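Local coordinates for protein NleG5-1 effector (Enterobacteria phage YYZ-2008, PDB 5VGC) that probably acts as a ubiquitin-protein transferase with a RING-type C-terminal region, a bacterial effector that also binds calcium, at residues N54-G59 and L85-L90. The protein carries 1 engineered substitution. Numbering follows the deposited sequence.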
loop_
_atom_site.group_PDB
_atom_site.type_symbol
_atom_site.label_atom_id
_atom_site.label_comp_id
_atom_site.label_asym_id
_atom_site.label_seq_id
_atom_site.Cartn_x
_atom_site.Cartn_y
_atom_site.Cartn_z
ATOM N N ASN A 54 13.486 2.353 -12.479
ATOM C CA ASN A 54 13.712 2.612 -13.898
ATOM C C ASN A 54 13.372 4.069 -14.221
ATOM O O ASN A 54 12.332 4.572 -13.798
ATOM C CB ASN A 54 12.874 1.670 -14.782
ATOM C CG ASN A 54 13.190 0.192 -14.554
ATOM O OD1 ASN A 54 14.310 -0.179 -14.195
ATOM N ND2 ASN A 54 12.194 -0.658 -14.767
ATOM N N GLY A 55 14.258 4.728 -14.966
ATOM C CA GLY A 55 14.043 6.087 -15.445
ATOM C C GLY A 55 14.555 7.207 -14.552
ATOM O O GLY A 55 14.413 8.385 -14.904
ATOM N N TYR A 56 15.147 6.859 -13.411
ATOM C CA TYR A 56 15.647 7.859 -12.472
ATOM C C TYR A 56 17.142 7.721 -12.287
ATOM O O TYR A 56 17.690 6.620 -12.366
ATOM C CB TYR A 56 14.939 7.758 -11.127
ATOM C CG TYR A 56 13.460 8.043 -11.212
ATOM C CD1 TYR A 56 12.952 9.317 -10.978
ATOM C CD2 TYR A 56 12.570 7.033 -11.523
ATOM C CE1 TYR A 56 11.602 9.565 -11.053
ATOM C CE2 TYR A 56 11.209 7.274 -11.601
ATOM C CZ TYR A 56 10.733 8.538 -11.367
ATOM O OH TYR A 56 9.386 8.761 -11.443
ATOM N N PHE A 57 17.789 8.850 -12.036
ATOM C CA PHE A 57 19.233 8.958 -12.042
ATOM C C PHE A 57 19.697 9.680 -10.790
ATOM O O PHE A 57 18.996 10.540 -10.249
ATOM C CB PHE A 57 19.706 9.688 -13.305
ATOM C CG PHE A 57 19.213 9.066 -14.572
ATOM C CD1 PHE A 57 19.882 7.992 -15.147
ATOM C CD2 PHE A 57 18.067 9.541 -15.181
ATOM C CE1 PHE A 57 19.413 7.413 -16.322
ATOM C CE2 PHE A 57 17.591 8.966 -16.352
ATOM C CZ PHE A 57 18.262 7.903 -16.928
ATOM N N MET A 58 20.898 9.319 -10.355
ATOM C CA MET A 58 21.422 9.721 -9.065
ATOM C C MET A 58 22.856 10.149 -9.267
ATOM O O MET A 58 23.632 9.430 -9.916
ATOM C CB MET A 58 21.295 8.524 -8.098
ATOM C CG MET A 58 22.250 8.424 -6.919
ATOM S SD MET A 58 21.841 6.956 -5.932
ATOM C CE MET A 58 22.052 5.593 -7.083
ATOM N N GLY A 59 23.196 11.312 -8.717
ATOM C CA GLY A 59 24.496 11.924 -8.938
ATOM C C GLY A 59 25.360 11.903 -7.702
ATOM O O GLY A 59 24.858 12.125 -6.600
ATOM N N LEU A 85 17.258 15.652 -15.432
ATOM C CA LEU A 85 17.128 14.260 -15.908
ATOM C C LEU A 85 15.855 13.493 -15.473
ATOM O O LEU A 85 15.241 12.809 -16.288
ATOM C CB LEU A 85 18.353 13.436 -15.483
ATOM C CG LEU A 85 19.676 13.834 -16.121
ATOM C CD1 LEU A 85 20.833 13.150 -15.404
ATOM C CD2 LEU A 85 19.659 13.468 -17.595
ATOM N N ASN A 86 15.469 13.595 -14.204
ATOM C CA ASN A 86 14.460 12.688 -13.634
ATOM C C ASN A 86 13.012 13.001 -14.011
ATOM O O ASN A 86 12.669 14.148 -14.323
ATOM C CB ASN A 86 14.593 12.671 -12.103
ATOM C CG ASN A 86 15.871 11.986 -11.633
ATOM O OD1 ASN A 86 16.497 11.217 -12.368
ATOM N ND2 ASN A 86 16.260 12.257 -10.398
ATOM N N HIS A 87 12.162 11.977 -13.959
ATOM C CA HIS A 87 10.721 12.161 -14.146
ATOM C C HIS A 87 10.157 12.925 -12.945
ATOM O O HIS A 87 10.574 12.695 -11.802
ATOM C CB HIS A 87 9.981 10.838 -14.275
ATOM C CG HIS A 87 10.473 9.967 -15.388
ATOM N ND1 HIS A 87 10.024 10.071 -16.690
ATOM C CD2 HIS A 87 11.370 8.958 -15.380
ATOM C CE1 HIS A 87 10.636 9.171 -17.436
ATOM N NE2 HIS A 87 11.460 8.484 -16.667
ATOM N N GLY A 88 9.224 13.837 -13.222
ATOM C CA GLY A 88 8.658 14.720 -12.206
ATOM C C GLY A 88 9.590 15.795 -11.660
ATOM O O GLY A 88 9.262 16.460 -10.690
ATOM N N SER A 89 10.752 15.972 -12.287
ATOM C CA SER A 89 11.756 16.937 -11.844
ATOM C C SER A 89 12.151 16.713 -10.379
ATOM O O SER A 89 12.391 17.661 -9.619
ATOM C CB SER A 89 11.259 18.374 -12.108
ATOM O OG SER A 89 10.724 18.482 -13.437
ATOM N N LEU A 90 12.228 15.438 -9.998
ATOM C CA LEU A 90 12.599 15.026 -8.652
ATOM C C LEU A 90 14.102 14.871 -8.492
ATOM O O LEU A 90 14.785 14.454 -9.429
ATOM C CB LEU A 90 11.945 13.678 -8.331
ATOM C CG LEU A 90 10.424 13.586 -8.439
ATOM C CD1 LEU A 90 9.989 12.139 -8.296
ATOM C CD2 LEU A 90 9.741 14.473 -7.400
#
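Tyr-56 and Asn-86 bring the two backbones to within 5.1 Å, CA to CA, where the entry to edge strand 57-60 passes the loop following helix 68-85. The junction illustrates how one asparagine amide can serve the N-H and C=O of a strand residue, as a neighbouring strand's backbone would. Phe-57 N donates to OD1 of Asn-86 (2.7 Å), and ND2 of Asn-86 returns a bond to Phe-57 O (3.2 Å) that lies in the plane of both groups. The second N-H of ND2 reaches Leu-90 O at 2.8 Å, tying the start of the loop, Asn-86, to Leu-90. With CG beside its backbone N (chi1 -69°), Asn-86 places OD1 at the edge of the Phe-57 ring, the amide plane only 14° from the ring plane; CD2 of that ring also rests on Leu-85 CB at 3.9 Å. On the other flank, His-87 turns an edge to one face of Tyr-56 in a T-shaped pair, ring centroids 5.3 Å apart. Leu-90 CD1 adds apolar contact to Tyr-56 CE1, while Tyr-56 OH bonds Leu-110 O of the second subunit, whose Tyr-113 stacks on His-87. Three hydrogen bonds thus fix the rotation of the Asn-86 amide, joining strand and interhelical loop at the interface with the second subunit.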